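Local coordinates for ABC transporter periplasmic peptide-binding protein (Pseudoalteromonas, PDB 4QFL), which binds dipeptides in the periplasm, here Ala-Phe, and probably hands them to an ABC transporter for uptake, at residues 297-302 with 460-465; 309-314 with 496-501; 334-339 with 346-351; 372-377 with 405-410; 465-470 with 492-497. All coordinates share one frame; numbering follows the deposited sequence.

Contact 1 (297-302 with 460-465); sequences FNTERP and ANWCNP
Thr-299 meets Ala-460 and Trp-462 where two irregular loops run past each other. Its backbone N donates to Ala-460 O at 3.0 Å in a fairly straight bond (166° at the hydrogen), from above the carbonyl plane rather than on a lone pair. With chi1 at 64°, OG1 stands between the backbone N and the carbonyl carbon, bringing it to 2.9 Å from Ala-460 O and, in the plane of the indole, to 3.5 Å from Trp-462 CD1. Threonine suits this place because its methyl, CG2, packs beside the same CD1. Ala-460 CA comes within 3.0 Å of Phe-297 O, a CA-H...O contact, and its methyl lies close to the same oxygen. Asn-298 and Asn-461 lie side by side and point the same way, their amide planes 60° apart. An alanine in place of Asn-298 would remove this amide and is likely to leave the side chain of Asn-461 without the amide beside it and freer to turn. Glu-300 crosses Asn-461 at about a right angle, and its OE2 takes a 2.6 Å bond from a water that also accepts from Cys-463 N. Segment 297-302 leads from strand 291-297 toward helix 307-314, whose Arg-310 and Leu-313 touch Phe-297; segment 460-465 is tied back by the Cys-463 to Cys-450 disulfide and runs into helix 465-475, where Asn-464 is the N-cap.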
# COMPACT_ATOMS: atom_id res chain seq x y z
N PHE A 297 9.89 -3.61 15.42
CA PHE A 297 9.81 -4.34 16.68
C PHE A 297 8.41 -4.30 17.29
O PHE A 297 7.73 -3.28 17.24
CB PHE A 297 10.80 -3.74 17.68
CG PHE A 297 12.21 -3.77 17.20
CD1 PHE A 297 12.94 -4.94 17.24
CD2 PHE A 297 12.81 -2.62 16.71
CE1 PHE A 297 14.25 -4.97 16.81
CE2 PHE A 297 14.12 -2.64 16.28
CZ PHE A 297 14.84 -3.82 16.33
N ASN A 298 7.99 -5.41 17.86
CA ASN A 298 6.75 -5.44 18.64
C ASN A 298 7.02 -4.77 19.99
O ASN A 298 7.43 -5.43 20.95
CB ASN A 298 6.32 -6.90 18.82
CG ASN A 298 4.95 -7.04 19.43
OD1 ASN A 298 4.32 -8.09 19.31
ND2 ASN A 298 4.49 -6.00 20.09
N THR A 299 6.82 -3.46 20.04
CA THR A 299 7.24 -2.64 21.18
C THR A 299 6.44 -2.91 22.44
O THR A 299 6.73 -2.36 23.49
CB THR A 299 7.13 -1.13 20.87
OG1 THR A 299 5.76 -0.77 20.66
CG2 THR A 299 7.96 -0.76 19.64
N GLU A 300 5.42 -3.76 22.34
CA GLU A 300 4.65 -4.12 23.52
C GLU A 300 5.11 -5.45 24.09
O GLU A 300 4.50 -5.97 25.02
CB GLU A 300 3.16 -4.14 23.21
CG GLU A 300 2.56 -2.75 23.01
CD GLU A 300 2.64 -1.90 24.26
OE1 GLU A 300 2.45 -2.44 25.36
OE2 GLU A 300 2.89 -0.68 24.14
N ARG A 301 6.19 -6.01 23.54
CA ARG A 301 6.64 -7.34 23.93
C ARG A 301 8.07 -7.34 24.46
O ARG A 301 9.00 -7.02 23.74
CB ARG A 301 6.51 -8.31 22.74
CG ARG A 301 6.77 -9.77 23.08
CD ARG A 301 6.71 -10.67 21.87
NE ARG A 301 5.35 -10.93 21.42
CZ ARG A 301 5.02 -11.88 20.55
NH1 ARG A 301 5.96 -12.66 20.04
NH2 ARG A 301 3.74 -12.06 20.20
N PRO A 302 8.25 -7.70 25.74
CA PRO A 302 9.62 -7.71 26.28
C PRO A 302 10.48 -8.73 25.54
O PRO A 302 9.95 -9.75 25.11
CB PRO A 302 9.42 -8.12 27.75
CG PRO A 302 7.96 -7.88 28.03
CD PRO A 302 7.25 -8.12 26.74
N ALA A 460 4.90 -2.12 14.43
CA ALA A 460 5.63 -1.89 15.68
C ALA A 460 4.73 -1.95 16.92
O ALA A 460 5.20 -1.83 18.05
CB ALA A 460 6.35 -0.55 15.62
N ASN A 461 3.43 -2.13 16.71
CA ASN A 461 2.51 -2.23 17.82
C ASN A 461 2.78 -1.09 18.78
O ASN A 461 2.93 -1.29 19.98
CB ASN A 461 2.71 -3.57 18.53
CG ASN A 461 1.53 -3.96 19.39
OD1 ASN A 461 0.44 -3.38 19.30
ND2 ASN A 461 1.73 -4.99 20.21
N TRP A 462 2.85 0.12 18.23
CA TRP A 462 3.37 1.29 18.95
C TRP A 462 2.37 2.43 18.94
O TRP A 462 2.17 3.11 17.93
CB TRP A 462 4.66 1.73 18.26
CG TRP A 462 5.51 2.77 18.92
CD1 TRP A 462 6.25 2.64 20.06
CD2 TRP A 462 5.78 4.10 18.42
NE1 TRP A 462 6.94 3.81 20.32
CE2 TRP A 462 6.68 4.71 19.32
CE3 TRP A 462 5.35 4.82 17.30
CZ2 TRP A 462 7.15 6.02 19.14
CZ3 TRP A 462 5.82 6.13 17.12
CH2 TRP A 462 6.71 6.70 18.03
N CYS A 463 1.71 2.64 20.08
CA CYS A 463 0.83 3.78 20.22
C CYS A 463 1.51 4.84 21.06
O CYS A 463 1.70 4.66 22.26
CB CYS A 463 -0.50 3.36 20.83
SG CYS A 463 -1.65 4.73 21.06
N ASN A 464 1.91 5.93 20.41
CA ASN A 464 2.58 7.04 21.08
C ASN A 464 1.81 8.33 20.78
O ASN A 464 1.97 8.94 19.72
CB ASN A 464 4.04 7.13 20.60
CG ASN A 464 4.85 8.17 21.36
OD1 ASN A 464 4.35 9.24 21.69
ND2 ASN A 464 6.10 7.85 21.65
N PRO A 465 0.94 8.73 21.71
CA PRO A 465 0.10 9.91 21.46
C PRO A 465 0.92 11.18 21.20
O PRO A 465 0.48 12.07 20.48
CB PRO A 465 -0.73 10.02 22.74
CG PRO A 465 -0.81 8.59 23.27
CD PRO A 465 0.55 8.01 22.95
O HOH W 1 1.71 0.71 22.27

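Contact 2 (309-314 with 496-501); sequences VRQALV and EQLPLY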
# COMPACT_ATOMS: atom_id res chain seq x y z
N VAL A 309 17.25 -2.06 24.43
CA VAL A 309 17.34 -3.33 23.73
C VAL A 309 17.19 -3.07 22.24
O VAL A 309 17.96 -3.59 21.44
CB VAL A 309 16.26 -4.29 24.19
CG1 VAL A 309 16.01 -5.36 23.14
CG2 VAL A 309 16.65 -4.92 25.51
N ARG A 310 16.20 -2.26 21.88
CA ARG A 310 15.97 -1.96 20.48
C ARG A 310 17.21 -1.33 19.88
O ARG A 310 17.63 -1.69 18.78
CB ARG A 310 14.73 -1.07 20.30
CG ARG A 310 13.43 -1.80 20.62
CD ARG A 310 12.19 -1.08 20.12
NE ARG A 310 12.07 0.28 20.65
CZ ARG A 310 11.55 0.60 21.83
NH1 ARG A 310 11.10 -0.33 22.66
NH2 ARG A 310 11.48 1.87 22.20
N GLN A 311 17.82 -0.41 20.63
CA GLN A 311 19.07 0.22 20.21
C GLN A 311 20.20 -0.81 20.08
O GLN A 311 20.93 -0.81 19.09
CB GLN A 311 19.45 1.31 21.21
CG GLN A 311 18.38 2.37 21.37
CD GLN A 311 18.63 3.29 22.54
OE1 GLN A 311 17.91 4.27 22.73
NE2 GLN A 311 19.65 2.99 23.34
N ALA A 312 20.32 -1.69 21.07
CA ALA A 312 21.33 -2.74 21.01
C ALA A 312 21.22 -3.61 19.75
O ALA A 312 22.22 -3.88 19.10
CB ALA A 312 21.28 -3.59 22.27
N LEU A 313 20.01 -4.02 19.39
CA LEU A 313 19.83 -4.93 18.26
C LEU A 313 20.19 -4.30 16.90
O LEU A 313 20.79 -4.93 16.04
CB LEU A 313 18.39 -5.43 18.20
CG LEU A 313 17.88 -6.41 19.26
CD1 LEU A 313 16.36 -6.41 19.28
CD2 LEU A 313 18.41 -7.81 19.03
N VAL A 314 19.79 -3.05 16.73
CA VAL A 314 20.03 -2.32 15.49
C VAL A 314 21.52 -2.19 15.17
O VAL A 314 21.92 -2.33 14.01
CB VAL A 314 19.40 -0.92 15.52
CG1 VAL A 314 19.93 -0.07 14.39
CG2 VAL A 314 17.88 -1.02 15.45
N GLU A 496 14.81 8.22 17.49
CA GLU A 496 15.07 8.23 18.92
C GLU A 496 14.46 7.02 19.58
O GLU A 496 15.10 6.35 20.38
CB GLU A 496 14.48 9.48 19.58
CG GLU A 496 14.94 10.80 19.01
CD GLU A 496 16.29 11.24 19.54
OE1 GLU A 496 16.40 12.43 19.92
OE2 GLU A 496 17.24 10.41 19.57
N GLN A 497 13.20 6.75 19.25
CA GLN A 497 12.43 5.72 19.93
C GLN A 497 12.55 4.36 19.26
O GLN A 497 12.30 3.33 19.89
CB GLN A 497 10.96 6.14 20.05
CG GLN A 497 10.69 7.30 21.02
CD GLN A 497 11.23 7.02 22.43
OE1 GLN A 497 11.98 7.83 23.00
NE2 GLN A 497 10.87 5.88 23.00
N LEU A 498 12.91 4.36 17.99
CA LEU A 498 13.08 3.12 17.23
C LEU A 498 11.94 2.11 17.34
O LEU A 498 12.18 0.95 17.62
CB LEU A 498 14.38 2.43 17.62
CG LEU A 498 15.60 3.26 17.25
CD1 LEU A 498 16.84 2.56 17.76
CD2 LEU A 498 15.66 3.49 15.74
N PRO A 499 10.70 2.55 17.12
CA PRO A 499 9.64 1.55 16.98
C PRO A 499 9.99 0.65 15.80
O PRO A 499 9.78 -0.55 15.84
CB PRO A 499 8.39 2.39 16.70
CG PRO A 499 8.93 3.71 16.19
CD PRO A 499 10.22 3.92 16.89
N LEU A 500 10.52 1.25 14.75
CA LEU A 500 11.07 0.49 13.65
C LEU A 500 12.35 1.16 13.18
O LEU A 500 12.61 2.32 13.49
CB LEU A 500 10.05 0.38 12.51
CG LEU A 500 9.38 1.66 12.00
CD1 LEU A 500 10.36 2.49 11.17
CD2 LEU A 500 8.13 1.36 11.19
N TYR A 501 13.14 0.41 12.44
CA TYR A 501 14.43 0.87 11.95
C TYR A 501 14.39 0.92 10.44
O TYR A 501 14.34 -0.13 9.79
CB TYR A 501 15.52 -0.10 12.39
CG TYR A 501 16.91 0.18 11.87
CD1 TYR A 501 17.43 1.47 11.83
CD2 TYR A 501 17.73 -0.85 11.45
CE1 TYR A 501 18.72 1.72 11.37
CE2 TYR A 501 19.01 -0.63 10.99
CZ TYR A 501 19.50 0.66 10.95
OH TYR A 501 20.78 0.85 10.49
O HOH W 2 23.26 -0.96 11.72
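The CA atoms of Arg-310 and Leu-498 come within 6.7 Å as helix 307-314 passes the corner where helix 480-497 ends and strand 500-513 begins, a corner turned by Leu-498 with a positive phi. Arg-310 reaches that helix end side-on: NE and NH2 both donate to Gln-497 O, at 3.2 Å and 2.9 Å, and the oxygen lies in the guanidinium plane. NE also makes a weak bond to Leu-498 O, while NH1 is taken by Phe-304 O, so that the flat group is fixed from more than one direction. The bend at chi3 (-57°) turns the guanidinium toward these carbonyls. Farther along the helix, CG1 of Val-314 stands over the centre of the Tyr-501 ring, 3.5 Å from its centroid, a CH-pi contact only 9° off the ring normal. CG1 is trans to the backbone N (chi1 167°), leaving CG2 to rest nearer the root of the ring, 3.9 Å from Tyr-501 CG. Between the two sites, the aliphatic CG of Gln-311 crosses Leu-498 at about a right angle, 3.9 Å from CD1. A water takes the polar rim, donating to Val-314 O and bonding weakly to Tyr-501 OH. The chemistry is that of a buried arginine bonded to main-chain carbonyls: the negative end of helix 480-497 would probably favour its charge, while Val-314, Leu-498 and Tyr-501 supply apolar contacts beside it.

Contact 3 (334-339 with 346-351); sequences ARSILP and EPQKNM
Gln-348 and Arg-335 supply the one hydrogen bond between these two arms of a loop: Gln-348 N donates to Arg-335 O at 2.7 Å, 151° at the hydrogen and nearly along the C=O axis. The same oxygen has a longer CA-H...O contact with Pro-347 CA at 3.6 Å, and aliphatic carbons of Gln-348 and Met-351 lie beside it. Each arm is also shaped from within. Ser-336 OG, trans to its backbone N (chi1 168°), lies beside its own carbonyl and accepts from Leu-338 N at 3.3 Å, an ST turn; it also bonds to Gln-491. In the other arm a type I turn from Gln-348 to Met-351, its bond from Met-351 N to Gln-348 O weak, brings Met-351 back across segment 334-339. The van der Waals contacts are light. The apolar pair Arg-335 CB and Pro-347 CB meets at 4.1 Å near the surface, while Ser-336 CB sits 3.4 Å from Glu-346 O, where a small side chain fits the close approach of the arms. Met-351, bent at both chi2 (-72°) and chi3, curls its methyl CE to 3.5 Å from Ala-334 O, and its flexible thioether also packs on Ile-495 and Tyr-501. Charge belongs to the flank, where Glu-346 forms a salt bridge with Lys-484. The arms are thus joined chiefly through the main chain, whereas polar side chains such as Ser-336 and Glu-346 direct their strongest bonds outward, fastening the loop to helix 480-497.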
# COMPACT_ATOMS: atom_id res chain seq x y z
N ALA A 334 18.73 3.93 3.90
CA ALA A 334 17.79 4.83 4.56
C ALA A 334 18.50 5.76 5.53
O ALA A 334 19.33 5.31 6.30
CB ALA A 334 16.73 4.03 5.30
N ARG A 335 18.14 7.04 5.47
CA ARG A 335 18.63 8.07 6.40
C ARG A 335 17.48 8.63 7.27
O ARG A 335 17.68 9.52 8.10
CB ARG A 335 19.32 9.19 5.62
CG ARG A 335 20.85 9.13 5.67
CD ARG A 335 21.48 8.11 4.72
NE ARG A 335 22.78 7.70 5.23
CZ ARG A 335 23.70 7.03 4.53
NH1 ARG A 335 23.47 6.69 3.27
NH2 ARG A 335 24.85 6.71 5.11
N SER A 336 16.29 8.08 7.07
CA SER A 336 15.09 8.48 7.78
C SER A 336 14.03 7.49 7.34
O SER A 336 14.27 6.74 6.40
CB SER A 336 14.67 9.88 7.37
OG SER A 336 13.37 10.16 7.85
N ILE A 337 12.87 7.46 7.99
CA ILE A 337 11.79 6.63 7.46
C ILE A 337 11.38 7.10 6.05
O ILE A 337 10.99 6.29 5.19
CB ILE A 337 10.57 6.54 8.43
CG1 ILE A 337 9.60 5.46 7.93
CG2 ILE A 337 9.85 7.88 8.56
CD1 ILE A 337 8.43 5.18 8.83
N LEU A 338 11.50 8.39 5.79
CA LEU A 338 11.10 8.95 4.51
C LEU A 338 12.19 8.76 3.47
O LEU A 338 13.36 8.98 3.77
CB LEU A 338 10.79 10.45 4.64
CG LEU A 338 9.58 10.83 5.49
CD1 LEU A 338 9.31 12.35 5.45
CD2 LEU A 338 8.36 10.04 5.04
N PRO A 339 11.80 8.35 2.25
CA PRO A 339 12.76 8.27 1.14
C PRO A 339 13.23 9.68 0.78
O PRO A 339 12.50 10.63 1.04
CB PRO A 339 11.93 7.67 0.01
CG PRO A 339 10.51 8.00 0.35
CD PRO A 339 10.44 7.96 1.84
N GLU A 346 14.23 14.38 5.68
CA GLU A 346 15.30 14.99 6.43
C GLU A 346 16.18 13.90 7.01
O GLU A 346 15.71 13.07 7.78
CB GLU A 346 14.75 15.88 7.53
CG GLU A 346 15.77 16.81 8.16
CD GLU A 346 16.16 17.99 7.26
OE1 GLU A 346 15.40 18.35 6.33
OE2 GLU A 346 17.24 18.55 7.51
N PRO A 347 17.46 13.89 6.63
CA PRO A 347 18.40 12.85 7.07
C PRO A 347 18.63 12.94 8.57
O PRO A 347 18.81 14.02 9.12
CB PRO A 347 19.68 13.17 6.30
CG PRO A 347 19.57 14.61 5.95
CD PRO A 347 18.11 14.91 5.80
N GLN A 348 18.61 11.80 9.24
CA GLN A 348 18.63 11.83 10.69
C GLN A 348 20.04 11.74 11.21
O GLN A 348 20.77 10.79 10.90
CB GLN A 348 17.73 10.74 11.26
CG GLN A 348 16.27 11.01 10.98
CD GLN A 348 15.88 12.42 11.39
OE1 GLN A 348 15.36 13.19 10.60
NE2 GLN A 348 16.14 12.76 12.64
N LYS A 349 20.44 12.75 11.98
CA LYS A 349 21.79 12.81 12.50
C LYS A 349 22.05 11.64 13.44
O LYS A 349 23.21 11.29 13.68
CB LYS A 349 22.03 14.14 13.23
CG LYS A 349 23.49 14.40 13.57
CD LYS A 349 23.62 15.37 14.75
CE LYS A 349 25.09 15.68 15.06
NZ LYS A 349 25.91 14.44 15.23
N ASN A 350 20.99 11.03 13.96
CA ASN A 350 21.15 9.97 14.96
C ASN A 350 20.95 8.52 14.50
O ASN A 350 20.76 7.62 15.32
CB ASN A 350 20.26 10.24 16.18
CG ASN A 350 20.82 11.32 17.08
OD1 ASN A 350 21.99 11.69 16.96
ND2 ASN A 350 19.99 11.82 17.98
N MET A 351 20.99 8.28 13.19
CA MET A 351 20.85 6.93 12.68
C MET A 351 21.92 6.03 13.27
O MET A 351 23.07 6.42 13.38
CB MET A 351 20.91 6.89 11.14
CG MET A 351 19.66 7.41 10.46
SD MET A 351 18.25 6.29 10.60
CE MET A 351 18.83 4.83 9.77

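Contact 4 (372-377 with 405-410); sequences FDMSIW and VNVNIV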
# COMPACT_ATOMS: atom_id res chain seq x y z
N PHE A 372 19.53 -13.30 24.27
CA PHE A 372 18.22 -13.92 24.28
C PHE A 372 17.88 -14.50 22.92
O PHE A 372 18.67 -14.42 21.99
CB PHE A 372 17.15 -12.89 24.66
CG PHE A 372 17.26 -11.60 23.90
CD1 PHE A 372 16.70 -11.48 22.64
CD2 PHE A 372 17.93 -10.51 24.43
CE1 PHE A 372 16.80 -10.30 21.93
CE2 PHE A 372 18.04 -9.32 23.73
CZ PHE A 372 17.47 -9.22 22.47
N ASP A 373 16.69 -15.10 22.83
CA ASP A 373 16.13 -15.56 21.57
C ASP A 373 15.10 -14.56 21.04
O ASP A 373 14.42 -13.89 21.81
CB ASP A 373 15.45 -16.92 21.77
CG ASP A 373 16.43 -18.05 21.98
OD1 ASP A 373 17.63 -17.77 22.19
OD2 ASP A 373 16.00 -19.22 21.93
N MET A 374 14.97 -14.48 19.72
CA MET A 374 13.90 -13.69 19.14
C MET A 374 13.52 -14.22 17.78
O MET A 374 14.29 -14.94 17.14
CB MET A 374 14.32 -12.22 19.01
CG MET A 374 15.45 -11.99 18.02
SD MET A 374 15.86 -10.25 17.90
CE MET A 374 14.30 -9.57 17.33
N SER A 375 12.32 -13.86 17.33
CA SER A 375 11.91 -14.15 15.97
C SER A 375 12.09 -12.90 15.10
O SER A 375 12.01 -11.76 15.58
CB SER A 375 10.46 -14.66 15.90
OG SER A 375 9.52 -13.72 16.41
N ILE A 376 12.40 -13.15 13.84
CA ILE A 376 12.28 -12.14 12.81
C ILE A 376 11.35 -12.70 11.78
O ILE A 376 11.62 -13.72 11.17
CB ILE A 376 13.62 -11.84 12.14
CG1 ILE A 376 14.58 -11.21 13.14
CG2 ILE A 376 13.41 -10.92 10.93
CD1 ILE A 376 15.92 -10.84 12.52
N TRP A 377 10.22 -12.03 11.60
CA TRP A 377 9.27 -12.43 10.60
C TRP A 377 9.68 -11.88 9.24
O TRP A 377 9.98 -10.69 9.12
CB TRP A 377 7.89 -11.95 11.01
CG TRP A 377 7.32 -12.80 12.09
CD1 TRP A 377 7.90 -13.12 13.29
CD2 TRP A 377 6.04 -13.43 12.08
NE1 TRP A 377 7.05 -13.93 14.02
CE2 TRP A 377 5.91 -14.13 13.30
CE3 TRP A 377 4.99 -13.47 11.16
CZ2 TRP A 377 4.77 -14.86 13.61
CZ3 TRP A 377 3.87 -14.19 11.47
CH2 TRP A 377 3.76 -14.88 12.69
N VAL A 405 22.46 -13.04 20.06
CA VAL A 405 21.01 -13.11 19.87
C VAL A 405 20.64 -14.19 18.87
O VAL A 405 21.05 -14.16 17.71
CB VAL A 405 20.41 -11.76 19.46
CG1 VAL A 405 18.88 -11.87 19.38
CG2 VAL A 405 20.81 -10.69 20.45
N ASN A 406 19.85 -15.15 19.35
CA ASN A 406 19.49 -16.35 18.61
C ASN A 406 18.19 -16.11 17.85
O ASN A 406 17.10 -16.17 18.42
CB ASN A 406 19.37 -17.54 19.58
CG ASN A 406 18.72 -18.77 18.95
OD1 ASN A 406 19.02 -19.15 17.81
ND2 ASN A 406 17.83 -19.41 19.71
N VAL A 407 18.32 -15.82 16.57
CA VAL A 407 17.16 -15.52 15.74
C VAL A 407 16.56 -16.77 15.13
O VAL A 407 17.26 -17.61 14.57
CB VAL A 407 17.52 -14.54 14.60
CG1 VAL A 407 16.34 -14.38 13.67
CG2 VAL A 407 17.96 -13.21 15.15
N ASN A 408 15.24 -16.89 15.23
CA ASN A 408 14.53 -17.87 14.43
C ASN A 408 13.70 -17.10 13.41
O ASN A 408 13.13 -16.06 13.72
CB ASN A 408 13.67 -18.76 15.30
CG ASN A 408 12.50 -18.01 15.90
OD1 ASN A 408 12.67 -17.10 16.71
ND2 ASN A 408 11.29 -18.40 15.51
N ILE A 409 13.63 -17.61 12.19
CA ILE A 409 12.95 -16.90 11.11
C ILE A 409 11.56 -17.47 10.86
O ILE A 409 11.41 -18.67 10.66
CB ILE A 409 13.79 -16.94 9.82
CG1 ILE A 409 15.15 -16.28 10.06
CG2 ILE A 409 13.04 -16.27 8.67
CD1 ILE A 409 16.05 -16.24 8.83
N VAL A 410 10.54 -16.61 10.87
CA VAL A 410 9.18 -17.06 10.65
C VAL A 410 8.64 -16.55 9.31
O VAL A 410 8.81 -15.38 8.97
CB VAL A 410 8.24 -16.58 11.75
CG1 VAL A 410 6.81 -16.92 11.40
CG2 VAL A 410 8.63 -17.22 13.08
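Trp-377 and Val-410 lie side by side and point the same way from neighbouring parallel strands, with Val-410 CG1 over the six-membered ring, 3.5 Å from its centroid and nearly on the ring normal. This CH-pi contact depends on Val-410 holding CG1 trans to its backbone N (chi1 173°), and a branched side chain suits a strand position beneath a wide indole. On the same face, toward the other end, Asp-373 and Asn-406 turn their flat groups 77° apart, Asp-373 OD2 standing 2.9 Å from Asn-406 ND2; polar residues fit here because this part of the face is exposed. The opposite face is apolar. Ile-376 slants across Val-407, CG1 of the one 3.7 Å from CG1 of the other, while Met-374 and Val-407 run alongside each other. Met-374 CG also touches Val-405 CG1 at 3.7 Å. At the margin, Phe-372 lies beside Val-405, its CE1 3.6 Å from CG1, and the other methyl, CG2, sits over the rim of the ring. Five backbone bonds between 2.9 Å and 3.1 Å keep the strands in step, from Asn-406 N to Phe-372 O through Val-410 N to Ile-376 O. The strand segments diverge by 32°, a twisted parallel pair. Helix 389-401 links the strands and packs on Val-407 and Ile-409, which makes this the beta-alpha-beta arrangement familiar from the lobes of periplasmic binding proteins.

Contact 5 (465-470 with 492-497); sequences PEFDLL and SMIIEQ
A helical hairpin, helix 465-475 followed by helix 480-497, closes here through Phe-467 and Met-493, with the two segments nearly antiparallel (162°) and their axes 11.2 Å apart. The gap is bridged by long side chains, chiefly Met-493. This residue stays extended through chi1 and chi2, so its SD reaches across to 3.7 Å from Phe-467 CA, and then bends at chi3 (-63°) to set its methyl CE 3.5 Å from Leu-470 CD1. The sulfur lies at the edge of the Phe-467 ring, 5.4 Å from the centroid. The ring itself slants past Ile-494, with CE1 3.7 Å from CG1, and is further enclosed by Trp-462, Phe-444 and Leu-448. Replacing Phe-467 by a serine would probably open a gap beside Ile-494 and leave the sulfur of Met-493 without its aromatic partner. Neither segment donates a hydrogen bond to the other; the helices meet through hydrocarbon and sulfur, for which methionine's pliable chain and leucine's branched end are well fitted. The arrangement is a Met-aromatic contact set between the antiparallel helices of a hairpin.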
# COMPACT_ATOMS: atom_id res chain seq x y z
N PRO A 465 0.94 8.73 21.71
CA PRO A 465 0.10 9.91 21.46
C PRO A 465 0.92 11.18 21.20
O PRO A 465 0.48 12.07 20.48
CB PRO A 465 -0.73 10.02 22.74
CG PRO A 465 -0.81 8.59 23.27
CD PRO A 465 0.55 8.01 22.95
N GLU A 466 2.11 11.24 21.78
CA GLU A 466 3.02 12.34 21.57
C GLU A 466 3.43 12.45 20.10
O GLU A 466 3.41 13.53 19.52
CB GLU A 466 4.24 12.15 22.47
CG GLU A 466 3.94 12.40 23.96
CD GLU A 466 3.02 11.36 24.64
OE1 GLU A 466 2.19 11.79 25.48
OE2 GLU A 466 3.14 10.13 24.38
N PHE A 467 3.76 11.31 19.51
CA PHE A 467 4.06 11.19 18.09
C PHE A 467 2.85 11.61 17.25
O PHE A 467 2.97 12.40 16.32
CB PHE A 467 4.44 9.73 17.78
CG PHE A 467 4.65 9.44 16.32
CD1 PHE A 467 5.80 9.85 15.67
CD2 PHE A 467 3.70 8.75 15.60
CE1 PHE A 467 5.98 9.57 14.34
CE2 PHE A 467 3.88 8.48 14.27
CZ PHE A 467 5.01 8.89 13.64
N ASP A 468 1.67 11.11 17.63
CA ASP A 468 0.44 11.34 16.87
C ASP A 468 0.09 12.81 16.85
O ASP A 468 -0.46 13.33 15.87
CB ASP A 468 -0.74 10.58 17.49
CG ASP A 468 -0.71 9.10 17.20
OD1 ASP A 468 0.33 8.60 16.70
OD2 ASP A 468 -1.72 8.43 17.48
N LEU A 469 0.38 13.49 17.95
CA LEU A 469 0.11 14.91 18.06
C LEU A 469 0.89 15.66 16.99
O LEU A 469 0.39 16.61 16.40
CB LEU A 469 0.44 15.42 19.46
CG LEU A 469 -0.03 16.84 19.73
CD1 LEU A 469 -1.50 16.98 19.39
CD2 LEU A 469 0.22 17.17 21.17
N LEU A 470 2.13 15.24 16.75
CA LEU A 470 2.90 15.84 15.67
C LEU A 470 2.18 15.66 14.34
O LEU A 470 2.16 16.57 13.51
CB LEU A 470 4.29 15.20 15.58
CG LEU A 470 5.29 15.52 16.69
CD1 LEU A 470 6.56 14.68 16.57
CD2 LEU A 470 5.60 17.01 16.67
N SER A 492 12.59 12.45 13.54
CA SER A 492 13.55 12.38 14.63
C SER A 492 13.11 11.43 15.75
O SER A 492 13.91 10.65 16.29
CB SER A 492 13.82 13.77 15.20
OG SER A 492 14.51 14.55 14.24
N MET A 493 11.83 11.50 16.09
CA MET A 493 11.27 10.70 17.16
C MET A 493 11.35 9.22 16.82
O MET A 493 11.69 8.40 17.66
CB MET A 493 9.82 11.11 17.44
CG MET A 493 9.29 10.60 18.76
SD MET A 493 7.63 11.16 19.18
CE MET A 493 7.89 12.92 19.31
N ILE A 494 11.06 8.90 15.57
CA ILE A 494 11.12 7.53 15.11
C ILE A 494 12.53 6.96 15.29
O ILE A 494 12.70 5.81 15.70
CB ILE A 494 10.64 7.42 13.66
CG1 ILE A 494 9.14 7.74 13.60
CG2 ILE A 494 10.93 6.05 13.10
CD1 ILE A 494 8.58 7.90 12.18
N ILE A 495 13.55 7.78 15.02
CA ILE A 495 14.94 7.37 15.21
C ILE A 495 15.30 7.28 16.69
O ILE A 495 16.03 6.38 17.09
CB ILE A 495 15.93 8.31 14.50
CG1 ILE A 495 15.80 8.17 12.99
CG2 ILE A 495 17.36 7.99 14.90
CD1 ILE A 495 15.69 6.74 12.54
N GLU A 496 14.81 8.22 17.49
CA GLU A 496 15.07 8.23 18.92
C GLU A 496 14.46 7.02 19.58
O GLU A 496 15.10 6.35 20.38
CB GLU A 496 14.48 9.48 19.58
CG GLU A 496 14.94 10.80 19.01
CD GLU A 496 16.29 11.24 19.54
OE1 GLU A 496 16.40 12.43 19.92
OE2 GLU A 496 17.24 10.41 19.57
N GLN A 497 13.20 6.75 19.25
CA GLN A 497 12.43 5.72 19.93
C GLN A 497 12.55 4.36 19.26
O GLN A 497 12.30 3.33 19.89
CB GLN A 497 10.96 6.14 20.05
CG GLN A 497 10.69 7.30 21.02
CD GLN A 497 11.23 7.02 22.43
OE1 GLN A 497 11.98 7.83 23.00
NE2 GLN A 497 10.87 5.88 23.00

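In the fold
Contacts 1, 2 and 5 form a continuous patch: Pro-499 of contact 2 touches Ala-460 and Trp-462 of contact 1, and Trp-462 CZ2 lies 3.9 Å from CB of Gln-497, which contacts 2 and 5 share along with Glu-496. Contact 3 joins contact 2 through Ile-337 CD1, 4.1 Å from Leu-500 CD1, and contact 4 joins it through Leu-313, which packs on Phe-372, Met-374 and Val-405. Contacts 3 and 4 stay apart, about 16 Å between nearest atoms. The bound phenylalanine lies about 11 Å from the side chain of Ala-460, 12 Å from that of Trp-377 and 13 Å from that of Pro-499. Strand 428-434, which carries Leu-431, Gly-432 and Trp-433 of the pocket, pairs with strands 291-297 and 373-378.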